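Local coordinates for protein acetyl-CoA acetyltransferase (Mycobacterium smegmatis, PDB 4EGV) that is a monomeric thiolase-like protein of uncertain reaction, possibly an acyltransferase, at residues A300-P305 with Q434-H439; A318-V323 with V350-D355; F402-A407 with Y415-Y420. One frame throughout, in Å; residues are numbered along the deposited sequence.

Interaction 1 of 3, residues A300-P305 with Q434-H439; sequences ADMKEP and QLQAEH
Met302, a selenomethionine, Gln436 and His439 carry most of the contact between the end of strand 294-303 and helix 432-440. All three torsions of Met302 are near -60°, which bends the chain so that its end comes nearer the helix. SE reaches Leu435 CB at 4.0 Å, the two side chains crossing at about a right angle, and the terminal methyl CE sits 3.6 Å from Leu435 O. Gln436 runs past Met302 in the opposite direction, and its amide end comes to rest on the backbone of Lys303. The helix lies almost along strand 294-303, an inner strand of the thiolase-fold sheet, axes 8.6 Å apart and 18° from parallel, and packs over its C-terminal end; the family's additional C-terminal region begins at about this helix. Further along, CG of His439 stands anti to the backbone N (chi1 -168°), which carries the ring out to 304-305. His439 CE1, at the ring edge, lies 3.2 Å from Glu304 OE1, with carboxylate and ring planes almost perpendicular, and Pro305 CD is also there, 3.7 Å from CE1. Glu304 starts away from the helix and bends back at chi2; its other oxygen, OE2, is held by Ser316 OG and Ala318 N.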
ATOM      1  N   ALA A 300      -2.109 -13.633   0.883  1.00 41.13           N
ATOM      2  CA  ALA A 300      -3.255 -13.403   1.760  1.00 41.54           C
ATOM      3  C   ALA A 300      -3.845 -12.019   1.483  1.00 42.01           C
ATOM      4  O   ALA A 300      -3.153 -11.144   1.013  1.00 41.49           O
ATOM      5  CB  ALA A 300      -2.887 -13.572   3.210  1.00 40.67           C
ATOM      6  N   ASP A 301      -5.140 -11.860   1.726  1.00 43.05           N
ATOM      7  CA  ASP A 301      -5.823 -10.580   1.621  1.00 44.50           C
ATOM      8  C   ASP A 301      -6.608 -10.289   2.922  1.00 44.62           C
ATOM      9  O   ASP A 301      -7.510 -11.027   3.292  1.00 44.54           O
ATOM     10  CB  ASP A 301      -6.764 -10.519   0.390  1.00 44.88           C
ATOM     11  CG  ASP A 301      -6.103 -11.000  -0.930  1.00 47.71           C
ATOM     12  OD1 ASP A 301      -5.100 -10.402  -1.403  1.00 48.34           O
ATOM     13  OD2 ASP A 301      -6.612 -11.973  -1.530  1.00 49.63           O
HETATM   14  N   MSE A 302      -6.260  -9.208   3.603  1.00 44.95           N
HETATM   15  CA  MSE A 302      -6.951  -8.833   4.815  1.00 45.65           C
HETATM   16  C   MSE A 302      -7.580  -7.458   4.760  1.00 45.67           C
HETATM   17  O   MSE A 302      -7.258  -6.666   3.905  1.00 45.46           O
HETATM   18  CB  MSE A 302      -6.018  -8.957   6.011  1.00 45.93           C
HETATM   19  CG  MSE A 302      -5.632 -10.408   6.353  1.00 47.16           C
HETATM   20 SE   MSE A 302      -7.110 -11.574   6.913  1.00 48.76          SE
HETATM   21  CE  MSE A 302      -7.777 -10.578   8.475  1.00 48.94           C
ATOM     22  N   LYS A 303      -8.501  -7.192   5.678  1.00 46.35           N
ATOM     23  CA  LYS A 303      -9.237  -5.932   5.723  1.00 46.82           C
ATOM     24  C   LYS A 303      -9.517  -5.492   7.154  1.00 46.49           C
ATOM     25  O   LYS A 303      -9.904  -6.308   7.964  1.00 46.09           O
ATOM     26  CB  LYS A 303     -10.549  -6.083   4.960  1.00 47.14           C
ATOM     27  CG  LYS A 303     -11.493  -4.886   5.076  1.00 50.86           C
ATOM     28  CD  LYS A 303     -12.860  -5.184   4.474  1.00 55.38           C
ATOM     29  CE  LYS A 303     -12.665  -5.513   2.977  1.00 57.86           C
ATOM     30  NZ  LYS A 303     -13.633  -6.476   2.379  1.00 58.11           N
ATOM     31  N   GLU A 304      -9.314  -4.206   7.460  1.00 47.20           N
ATOM     32  CA  GLU A 304      -9.707  -3.597   8.746  1.00 47.65           C
ATOM     33  C   GLU A 304     -11.144  -3.055   8.767  1.00 48.32           C
ATOM     34  O   GLU A 304     -11.750  -2.863   7.720  1.00 47.71           O
ATOM     35  CB  GLU A 304      -8.748  -2.492   9.119  1.00 47.32           C
ATOM     36  CG  GLU A 304      -7.319  -2.945   9.309  1.00 48.84           C
ATOM     37  CD  GLU A 304      -7.015  -3.535  10.715  1.00 51.76           C
ATOM     38  OE1 GLU A 304      -7.883  -3.542  11.627  1.00 53.20           O
ATOM     39  OE2 GLU A 304      -5.875  -4.000  10.921  1.00 52.30           O
ATOM     40  N   PRO A 305     -11.711  -2.852   9.974  1.00 49.53           N
ATOM     41  CA  PRO A 305     -12.982  -2.121  10.107  1.00 50.40           C
ATOM     42  C   PRO A 305     -12.726  -0.622  10.042  1.00 51.32           C
ATOM     43  O   PRO A 305     -11.573  -0.228  10.079  1.00 51.19           O
ATOM     44  CB  PRO A 305     -13.487  -2.551  11.484  1.00 50.19           C
ATOM     45  CG  PRO A 305     -12.263  -2.997  12.236  1.00 49.61           C
ATOM     46  CD  PRO A 305     -11.328  -3.536  11.227  1.00 49.50           C
ATOM     47  N   GLN A 434     -11.627 -17.290   6.572  1.00 53.87           N
ATOM     48  CA  GLN A 434     -11.773 -17.677   7.971  1.00 54.86           C
ATOM     49  C   GLN A 434     -10.972 -16.760   8.931  1.00 54.35           C
ATOM     50  O   GLN A 434     -11.433 -16.461  10.018  1.00 54.51           O
ATOM     51  CB  GLN A 434     -11.433 -19.189   8.142  1.00 55.65           C
ATOM     52  CG  GLN A 434     -11.453 -19.780   9.584  1.00 58.84           C
ATOM     53  CD  GLN A 434     -12.836 -19.742  10.300  1.00 62.01           C
ATOM     54  OE1 GLN A 434     -13.880 -19.906   9.675  1.00 61.68           O
ATOM     55  NE2 GLN A 434     -12.820 -19.529  11.620  1.00 61.60           N
ATOM     56  N   LEU A 435      -9.785 -16.311   8.530  1.00 53.97           N
ATOM     57  CA  LEU A 435      -9.034 -15.283   9.279  1.00 53.39           C
ATOM     58  C   LEU A 435      -9.701 -13.894   9.325  1.00 53.07           C
ATOM     59  O   LEU A 435      -9.551 -13.184  10.307  1.00 52.36           O
ATOM     60  CB  LEU A 435      -7.615 -15.142   8.738  1.00 53.21           C
ATOM     61  CG  LEU A 435      -6.677 -16.270   9.133  1.00 53.49           C
ATOM     62  CD1 LEU A 435      -5.369 -16.325   8.380  1.00 54.01           C
ATOM     63  CD2 LEU A 435      -6.527 -16.549  10.610  1.00 53.42           C
ATOM     64  N   GLN A 436     -10.392 -13.513   8.250  1.00 53.13           N
ATOM     65  CA  GLN A 436     -11.192 -12.307   8.192  1.00 53.54           C
ATOM     66  C   GLN A 436     -12.411 -12.385   9.138  1.00 54.59           C
ATOM     67  O   GLN A 436     -12.715 -11.431   9.833  1.00 54.31           O
ATOM     68  CB  GLN A 436     -11.643 -12.059   6.742  1.00 53.14           C
ATOM     69  CG  GLN A 436     -12.229 -10.680   6.465  1.00 51.68           C
ATOM     70  CD  GLN A 436     -11.229  -9.561   6.743  1.00 50.17           C
ATOM     71  OE1 GLN A 436     -11.354  -8.833   7.727  1.00 47.42           O
ATOM     72  NE2 GLN A 436     -10.202  -9.445   5.889  1.00 48.36           N
ATOM     73  N   ALA A 437     -13.111 -13.517   9.150  1.00 55.98           N
ATOM     74  CA  ALA A 437     -14.295 -13.666   9.991  1.00 57.27           C
ATOM     75  C   ALA A 437     -13.934 -13.671  11.480  1.00 58.15           C
ATOM     76  O   ALA A 437     -14.727 -13.220  12.322  1.00 58.21           O
ATOM     77  CB  ALA A 437     -15.100 -14.896   9.602  1.00 56.95           C
ATOM     78  N   GLU A 438     -12.735 -14.153  11.800  1.00 59.31           N
ATOM     79  CA  GLU A 438     -12.217 -14.072  13.171  1.00 60.87           C
ATOM     80  C   GLU A 438     -11.954 -12.645  13.597  1.00 60.99           C
ATOM     81  O   GLU A 438     -12.327 -12.255  14.685  1.00 61.34           O
ATOM     82  CB  GLU A 438     -10.952 -14.896  13.351  1.00 61.20           C
ATOM     83  CG  GLU A 438     -11.162 -16.189  14.125  1.00 64.20           C
ATOM     84  CD  GLU A 438     -10.148 -17.273  13.756  1.00 67.45           C
ATOM     85  OE1 GLU A 438      -8.921 -17.018  13.834  1.00 67.14           O
ATOM     86  OE2 GLU A 438     -10.587 -18.383  13.378  1.00 67.89           O
ATOM     87  N   HIS A 439     -11.315 -11.870  12.732  1.00 61.34           N
ATOM     88  CA  HIS A 439     -11.033 -10.468  13.005  1.00 61.35           C
ATOM     89  C   HIS A 439     -12.305  -9.621  13.006  1.00 61.38           C
ATOM     90  O   HIS A 439     -12.373  -8.633  13.712  1.00 61.01           O
ATOM     91  CB  HIS A 439     -10.007  -9.918  12.004  1.00 61.35           C
ATOM     92  CG  HIS A 439      -9.451  -8.583  12.387  1.00 61.85           C
ATOM     93  ND1 HIS A 439      -9.840  -7.415  11.771  1.00 61.46           N
ATOM     94  CD2 HIS A 439      -8.554  -8.226  13.339  1.00 62.85           C
ATOM     95  CE1 HIS A 439      -9.215  -6.395  12.328  1.00 61.61           C
ATOM     96  NE2 HIS A 439      -8.423  -6.860  13.275  1.00 62.29           N
TER

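Interaction 2 of 3, residues A318-V323 with V350-D355; sequences ASVTAV and VFNICD
The amide of Asn352 is the flat group here, and it meets Ser319 through its nitrogen end: ND2 lies 3.6 Å from Ser319 CB. Val320 CG2 stands to one side of the amide plane, displaced past ND2, and also touches the backbone, 3.8 Å from Asn352 O. A chi1 of 174° swings the Asn352 amide away from its own backbone N and across toward helix 317-330; OD1 takes a hydrogen bond from Ser316 N. Ser316 OG is likewise the partner of Ser319 OG, so one residue just ahead of helix 317-330 fixes polar groups from both sides. Deeper in, Ile353 does the apolar work. Bent at chi2 (-46°), it puts CD1 against Ser319 and Val323, 3.8 Å from Ser319 CB and 3.9 Å from Val323 CG2, with Ser319 O also close. No hydrogen bond links the two segments directly. The axes pass 9.0 Å apart at -62°, and the CA atoms of Val320 and Ile353 are the nearest pair. Helix 317-330 is the connection of a beta-alpha-beta crossover between the parallel strands 294-303 and 337-342 of the thiolase fold, and helix 348-357, following the second of these, packs across it.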
ATOM      1  N   ALA A 318      -4.638  -6.738  11.119  1.00 43.44           N
ATOM      2  CA  ALA A 318      -4.984  -7.383   9.842  1.00 42.85           C
ATOM      3  C   ALA A 318      -3.842  -7.392   8.825  1.00 42.51           C
ATOM      4  O   ALA A 318      -3.712  -8.305   8.044  1.00 42.68           O
ATOM      5  CB  ALA A 318      -6.235  -6.770   9.235  1.00 42.32           C
ATOM      6  N   SER A 319      -2.989  -6.393   8.840  1.00 42.32           N
ATOM      7  CA  SER A 319      -1.895  -6.379   7.896  1.00 42.05           C
ATOM      8  C   SER A 319      -0.858  -7.406   8.266  1.00 41.68           C
ATOM      9  O   SER A 319      -0.273  -8.034   7.434  1.00 41.58           O
ATOM     10  CB  SER A 319      -1.300  -4.975   7.803  1.00 42.15           C
ATOM     11  OG  SER A 319      -2.338  -4.030   7.625  1.00 41.90           O
ATOM     12  N   VAL A 320      -0.630  -7.558   9.543  1.00 41.84           N
ATOM     13  CA  VAL A 320       0.358  -8.462  10.057  1.00 41.89           C
ATOM     14  C   VAL A 320      -0.114  -9.891   9.849  1.00 41.85           C
ATOM     15  O   VAL A 320       0.651 -10.745   9.441  1.00 41.38           O
ATOM     16  CB  VAL A 320       0.569  -8.195  11.562  1.00 42.50           C
ATOM     17  CG1 VAL A 320       1.600  -9.151  12.167  1.00 41.86           C
ATOM     18  CG2 VAL A 320       0.928  -6.731  11.801  1.00 42.04           C
ATOM     19  N   THR A 321      -1.387 -10.131  10.122  1.00 41.86           N
ATOM     20  CA  THR A 321      -2.011 -11.403   9.903  1.00 42.20           C
ATOM     21  C   THR A 321      -1.881 -11.843   8.449  1.00 42.57           C
ATOM     22  O   THR A 321      -1.601 -13.018   8.182  1.00 42.92           O
ATOM     23  CB  THR A 321      -3.486 -11.370  10.318  1.00 42.44           C
ATOM     24  OG1 THR A 321      -3.571 -10.916  11.663  1.00 41.87           O
ATOM     25  CG2 THR A 321      -4.134 -12.775  10.253  1.00 42.47           C
ATOM     26  N   ALA A 322      -2.067 -10.907   7.520  1.00 42.24           N
ATOM     27  CA  ALA A 322      -1.916 -11.181   6.093  1.00 41.82           C
ATOM     28  C   ALA A 322      -0.518 -11.603   5.794  1.00 41.46           C
ATOM     29  O   ALA A 322      -0.325 -12.575   5.090  1.00 41.37           O
ATOM     30  CB  ALA A 322      -2.319  -9.980   5.227  1.00 41.50           C
ATOM     31  N   VAL A 323       0.456 -10.879   6.329  1.00 41.41           N
ATOM     32  CA  VAL A 323       1.858 -11.235   6.169  1.00 41.77           C
ATOM     33  C   VAL A 323       2.161 -12.629   6.701  1.00 42.21           C
ATOM     34  O   VAL A 323       2.788 -13.415   6.027  1.00 41.55           O
ATOM     35  CB  VAL A 323       2.785 -10.207   6.818  1.00 41.77           C
ATOM     36  CG1 VAL A 323       4.188 -10.751   6.988  1.00 40.61           C
ATOM     37  CG2 VAL A 323       2.831  -8.929   5.986  1.00 41.59           C
ATOM     38  N   VAL A 350       4.511   0.769   6.945  1.00 36.57           N
ATOM     39  CA  VAL A 350       5.789   0.079   6.966  1.00 37.44           C
ATOM     40  C   VAL A 350       6.148  -0.249   8.385  1.00 37.78           C
ATOM     41  O   VAL A 350       6.370  -1.394   8.696  1.00 37.74           O
ATOM     42  CB  VAL A 350       6.935   0.868   6.307  1.00 37.39           C
ATOM     43  CG1 VAL A 350       8.215   0.075   6.384  1.00 37.06           C
ATOM     44  CG2 VAL A 350       6.620   1.181   4.869  1.00 37.09           C
ATOM     45  N   PHE A 351       6.179   0.761   9.241  1.00 38.79           N
ATOM     46  CA  PHE A 351       6.357   0.576  10.682  1.00 40.20           C
ATOM     47  C   PHE A 351       5.523  -0.572  11.215  1.00 41.03           C
ATOM     48  O   PHE A 351       6.002  -1.410  11.944  1.00 40.59           O
ATOM     49  CB  PHE A 351       5.948   1.840  11.438  1.00 40.11           C
ATOM     50  CG  PHE A 351       7.019   2.874  11.525  1.00 40.19           C
ATOM     51  CD1 PHE A 351       8.354   2.512  11.684  1.00 40.40           C
ATOM     52  CD2 PHE A 351       6.697   4.222  11.491  1.00 39.44           C
ATOM     53  CE1 PHE A 351       9.343   3.472  11.777  1.00 40.13           C
ATOM     54  CE2 PHE A 351       7.672   5.179  11.591  1.00 40.11           C
ATOM     55  CZ  PHE A 351       8.999   4.800  11.738  1.00 40.49           C
ATOM     56  N   ASN A 352       4.262  -0.586  10.805  1.00 42.43           N
ATOM     57  CA  ASN A 352       3.273  -1.465  11.328  1.00 43.45           C
ATOM     58  C   ASN A 352       3.558  -2.912  11.045  1.00 44.12           C
ATOM     59  O   ASN A 352       3.280  -3.750  11.873  1.00 43.88           O
ATOM     60  CB  ASN A 352       1.924  -1.056  10.777  1.00 43.40           C
ATOM     61  CG  ASN A 352       0.826  -2.015  11.165  1.00 44.32           C
ATOM     62  OD1 ASN A 352       0.428  -2.110  12.341  1.00 43.34           O
ATOM     63  ND2 ASN A 352       0.324  -2.747  10.165  1.00 44.24           N
ATOM     64  N   ILE A 353       4.104  -3.212   9.872  1.00 45.44           N
ATOM     65  CA  ILE A 353       4.497  -4.586   9.561  1.00 46.72           C
ATOM     66  C   ILE A 353       5.642  -4.987  10.472  1.00 47.81           C
ATOM     67  O   ILE A 353       5.608  -6.034  11.113  1.00 48.26           O
ATOM     68  CB  ILE A 353       4.890  -4.779   8.105  1.00 46.58           C
ATOM     69  CG1 ILE A 353       3.663  -4.668   7.221  1.00 45.74           C
ATOM     70  CG2 ILE A 353       5.559  -6.126   7.911  1.00 46.17           C
ATOM     71  CD1 ILE A 353       2.465  -5.434   7.711  1.00 45.50           C
ATOM     72  N   CYS A 354       6.615  -4.098  10.572  1.00 48.62           N
ATOM     73  CA  CYS A 354       7.750  -4.243  11.461  1.00 49.44           C
ATOM     74  C   CYS A 354       7.437  -4.485  12.951  1.00 49.88           C
ATOM     75  O   CYS A 354       8.098  -5.271  13.605  1.00 50.04           O
ATOM     76  CB  CYS A 354       8.650  -3.027  11.282  1.00 49.54           C
ATOM     77  SG  CYS A 354       9.379  -2.946   9.620  1.00 48.41           S
ATOM     78  N   ASP A 355       6.429  -3.804  13.471  1.00 50.55           N
ATOM     79  CA  ASP A 355       6.006  -3.922  14.855  1.00 50.91           C
ATOM     80  C   ASP A 355       5.380  -5.243  15.213  1.00 51.41           C
ATOM     81  O   ASP A 355       5.642  -5.753  16.280  1.00 51.73           O
ATOM     82  CB  ASP A 355       4.984  -2.856  15.188  1.00 50.96           C
ATOM     83  CG  ASP A 355       5.580  -1.491  15.333  1.00 50.41           C
ATOM     84  OD1 ASP A 355       6.812  -1.345  15.384  1.00 48.15           O
ATOM     85  OD2 ASP A 355       4.782  -0.554  15.407  1.00 49.89           O
TER

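Interaction 3 of 3, residues F402-A407 with Y415-Y420; sequences FALVGA and YSVGIY
Six backbone hydrogen bonds join 402-407 to 415-420, two each for the pairs Ala403-Tyr420, Val405-Gly418 and Ala407-Ser416. The Val405 N to Gly418 O bond, 2.7 Å, is nearly straight at 168°. Between them, in the non-hydrogen-bonded pairs Leu404-Ile419 and Gly406-Val417, the CA atoms face one another and CA-H...O contacts supplement the bonds, such as Ile419 CA to Ala403 O at 3.1 Å.

Apolar contacts occupy both faces. On one, Leu404 is wedged between Val417 and Ile419: its CG is 3.7 Å from Val417 CG1 and its CD1 3.8 Å from Ile419 CD1. Val417 and Ile419 also pack on helix 317-330. The face with Ala403, Val405 and Tyr420 turns to helices 383-397 and 117-130; there Val405 CG2 touches Tyr420 CE2 at 3.9 Å, and the tyrosine hydroxyl bonds to Gln119.

Aromatic rings close the two ends. Phe402 presents a ring edge to Ile419, CD1 to CG2 3.8 Å, while the Tyr415 ring turns one face to the backbone of Ala407, with the amide N offset toward the rim, and brings OH within 3.6 Å of Gly406 CA, where no side chain intervenes.

This is the antiparallel beta hairpin that supplies the fourth and fifth strands of the second half of the thiolase fold, the fifth, 414-421, running against the rest in the 3-2-4-5-1 order.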
ATOM      1  N   PHE A 402      13.220 -16.281  -2.048  1.00 42.49           N
ATOM      2  CA  PHE A 402      11.834 -15.836  -1.904  1.00 41.20           C
ATOM      3  C   PHE A 402      11.724 -14.354  -1.690  1.00 39.91           C
ATOM      4  O   PHE A 402      12.495 -13.817  -0.959  1.00 39.37           O
ATOM      5  CB  PHE A 402      11.171 -16.538  -0.720  1.00 41.59           C
ATOM      6  CG  PHE A 402      10.853 -17.971  -0.968  1.00 42.62           C
ATOM      7  CD1 PHE A 402       9.566 -18.366  -1.291  1.00 43.55           C
ATOM      8  CD2 PHE A 402      11.850 -18.938  -0.884  1.00 43.77           C
ATOM      9  CE1 PHE A 402       9.271 -19.716  -1.520  1.00 43.71           C
ATOM     10  CE2 PHE A 402      11.575 -20.276  -1.116  1.00 43.91           C
ATOM     11  CZ  PHE A 402      10.285 -20.672  -1.422  1.00 44.14           C
ATOM     12  N   ALA A 403      10.731 -13.713  -2.326  1.00 39.41           N
ATOM     13  CA  ALA A 403      10.436 -12.225  -2.212  1.00 37.81           C
ATOM     14  C   ALA A 403       8.998 -11.900  -1.775  1.00 36.23           C
ATOM     15  O   ALA A 403       8.040 -12.379  -2.361  1.00 35.67           O
ATOM     16  CB  ALA A 403      10.746 -11.509  -3.515  1.00 37.17           C
ATOM     17  N   LEU A 404       8.865 -11.073  -0.752  1.00 34.64           N
ATOM     18  CA  LEU A 404       7.558 -10.691  -0.243  1.00 32.88           C
ATOM     19  C   LEU A 404       7.136  -9.289  -0.733  1.00 32.19           C
ATOM     20  O   LEU A 404       7.912  -8.325  -0.667  1.00 31.09           O
ATOM     21  CB  LEU A 404       7.555 -10.787   1.285  1.00 32.04           C
ATOM     22  CG  LEU A 404       6.240 -10.638   2.031  1.00 31.17           C
ATOM     23  CD1 LEU A 404       6.217 -11.524   3.218  1.00 30.16           C
ATOM     24  CD2 LEU A 404       5.994  -9.201   2.463  1.00 27.05           C
ATOM     25  N   VAL A 405       5.911  -9.183  -1.230  1.00 31.27           N
ATOM     26  CA  VAL A 405       5.354  -7.907  -1.613  1.00 31.13           C
ATOM     27  C   VAL A 405       4.173  -7.618  -0.703  1.00 30.88           C
ATOM     28  O   VAL A 405       3.317  -8.445  -0.556  1.00 30.82           O
ATOM     29  CB  VAL A 405       4.932  -7.890  -3.129  1.00 31.27           C
ATOM     30  CG1 VAL A 405       4.270  -6.606  -3.530  1.00 31.03           C
ATOM     31  CG2 VAL A 405       6.126  -8.117  -4.010  1.00 30.87           C
ATOM     32  N   GLY A 406       4.112  -6.437  -0.101  1.00 30.40           N
ATOM     33  CA  GLY A 406       2.931  -6.034   0.655  1.00 30.03           C
ATOM     34  C   GLY A 406       2.267  -4.822   0.051  1.00 29.53           C
ATOM     35  O   GLY A 406       2.921  -3.839  -0.217  1.00 29.76           O
ATOM     36  N   ALA A 407       0.953  -4.891  -0.132  1.00 29.18           N
ATOM     37  CA  ALA A 407       0.194  -3.833  -0.819  1.00 28.32           C
ATOM     38  C   ALA A 407      -0.896  -3.236   0.041  1.00 27.89           C
ATOM     39  O   ALA A 407      -1.810  -3.918   0.404  1.00 27.34           O
ATOM     40  CB  ALA A 407      -0.403  -4.378  -2.127  1.00 27.79           C
ATOM     41  N   TYR A 415      -4.823  -4.870   3.106  1.00 30.22           N
ATOM     42  CA  TYR A 415      -3.488  -5.366   2.876  1.00 28.57           C
ATOM     43  C   TYR A 415      -3.459  -6.721   2.161  1.00 27.44           C
ATOM     44  O   TYR A 415      -4.168  -7.649   2.499  1.00 25.97           O
ATOM     45  CB  TYR A 415      -2.747  -5.419   4.182  1.00 28.60           C
ATOM     46  CG  TYR A 415      -1.309  -5.116   4.026  1.00 27.64           C
ATOM     47  CD1 TYR A 415      -0.870  -3.793   4.003  1.00 27.32           C
ATOM     48  CD2 TYR A 415      -0.368  -6.152   3.943  1.00 27.47           C
ATOM     49  CE1 TYR A 415       0.495  -3.471   3.898  1.00 29.11           C
ATOM     50  CE2 TYR A 415       0.998  -5.858   3.837  1.00 30.57           C
ATOM     51  CZ  TYR A 415       1.429  -4.500   3.814  1.00 29.47           C
ATOM     52  OH  TYR A 415       2.768  -4.204   3.702  1.00 27.86           O
ATOM     53  N   SER A 416      -2.624  -6.802   1.136  1.00 26.90           N
ATOM     54  CA  SER A 416      -2.512  -7.955   0.263  1.00 25.97           C
ATOM     55  C   SER A 416      -1.073  -8.260   0.102  1.00 25.95           C
ATOM     56  O   SER A 416      -0.259  -7.402  -0.157  1.00 25.54           O
ATOM     57  CB  SER A 416      -3.131  -7.692  -1.102  1.00 25.44           C
ATOM     58  OG  SER A 416      -4.521  -7.778  -1.042  1.00 23.04           O
ATOM     59  N   VAL A 417      -0.763  -9.518   0.287  1.00 26.62           N
ATOM     60  CA  VAL A 417       0.609  -9.963   0.295  1.00 26.92           C
ATOM     61  C   VAL A 417       0.787 -11.040  -0.753  1.00 26.76           C
ATOM     62  O   VAL A 417      -0.058 -11.858  -0.942  1.00 26.08           O
ATOM     63  CB  VAL A 417       1.079 -10.450   1.729  1.00 26.85           C
ATOM     64  CG1 VAL A 417       2.546 -10.789   1.711  1.00 26.66           C
ATOM     65  CG2 VAL A 417       0.790  -9.413   2.781  1.00 25.94           C
ATOM     66  N   GLY A 418       1.887 -10.969  -1.472  1.00 27.54           N
ATOM     67  CA  GLY A 418       2.333 -12.029  -2.330  1.00 28.50           C
ATOM     68  C   GLY A 418       3.793 -12.372  -2.063  1.00 29.60           C
ATOM     69  O   GLY A 418       4.623 -11.512  -1.795  1.00 29.54           O
ATOM     70  N   ILE A 419       4.105 -13.659  -2.112  1.00 30.87           N
ATOM     71  CA  ILE A 419       5.459 -14.131  -1.989  1.00 31.51           C
ATOM     72  C   ILE A 419       5.754 -14.876  -3.258  1.00 31.83           C
ATOM     73  O   ILE A 419       5.001 -15.717  -3.657  1.00 31.41           O
ATOM     74  CB  ILE A 419       5.671 -15.027  -0.745  1.00 31.91           C
ATOM     75  CG1 ILE A 419       5.287 -14.254   0.529  1.00 31.64           C
ATOM     76  CG2 ILE A 419       7.101 -15.522  -0.711  1.00 31.95           C
ATOM     77  CD1 ILE A 419       5.512 -14.956   1.828  1.00 29.45           C
ATOM     78  N   TYR A 420       6.873 -14.521  -3.877  1.00 33.15           N
ATOM     79  CA  TYR A 420       7.313 -15.021  -5.180  1.00 34.26           C
ATOM     80  C   TYR A 420       8.655 -15.783  -5.107  1.00 35.55           C
ATOM     81  O   TYR A 420       9.509 -15.462  -4.281  1.00 35.13           O
ATOM     82  CB  TYR A 420       7.434 -13.831  -6.130  1.00 33.94           C
ATOM     83  CG  TYR A 420       6.154 -13.065  -6.273  1.00 32.83           C
ATOM     84  CD1 TYR A 420       5.229 -13.441  -7.214  1.00 31.77           C
ATOM     85  CD2 TYR A 420       5.858 -11.988  -5.472  1.00 30.95           C
ATOM     86  CE1 TYR A 420       4.031 -12.771  -7.342  1.00 31.75           C
ATOM     87  CE2 TYR A 420       4.684 -11.326  -5.601  1.00 29.18           C
ATOM     88  CZ  TYR A 420       3.766 -11.728  -6.538  1.00 30.09           C
ATOM     89  OH  TYR A 420       2.579 -11.063  -6.719  1.00 27.41           O
TER

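Overall arrangement
Interactions 2 and 3 are buried, each centred about 11 Å from the centre of the chain, whereas interaction 1 sits farther out, at about 16 Å, and is partly open. Strand 294-303 and strand 414-421 are neighbours in one sheet, so interactions 1 and 3 meet there through Asp301 with Ser416 and Met302 with Tyr415. Helix 317-330 packs against both, Ala322 on Met302 and Val323 on Val417, and through interaction 2 it also packs on helix 348-357, whose Ile353 reaches Tyr415. The chemistry follows: backbone bonding within the sheet, mainly apolar helix packing above it, and mixed polar and apolar side chains at the periphery.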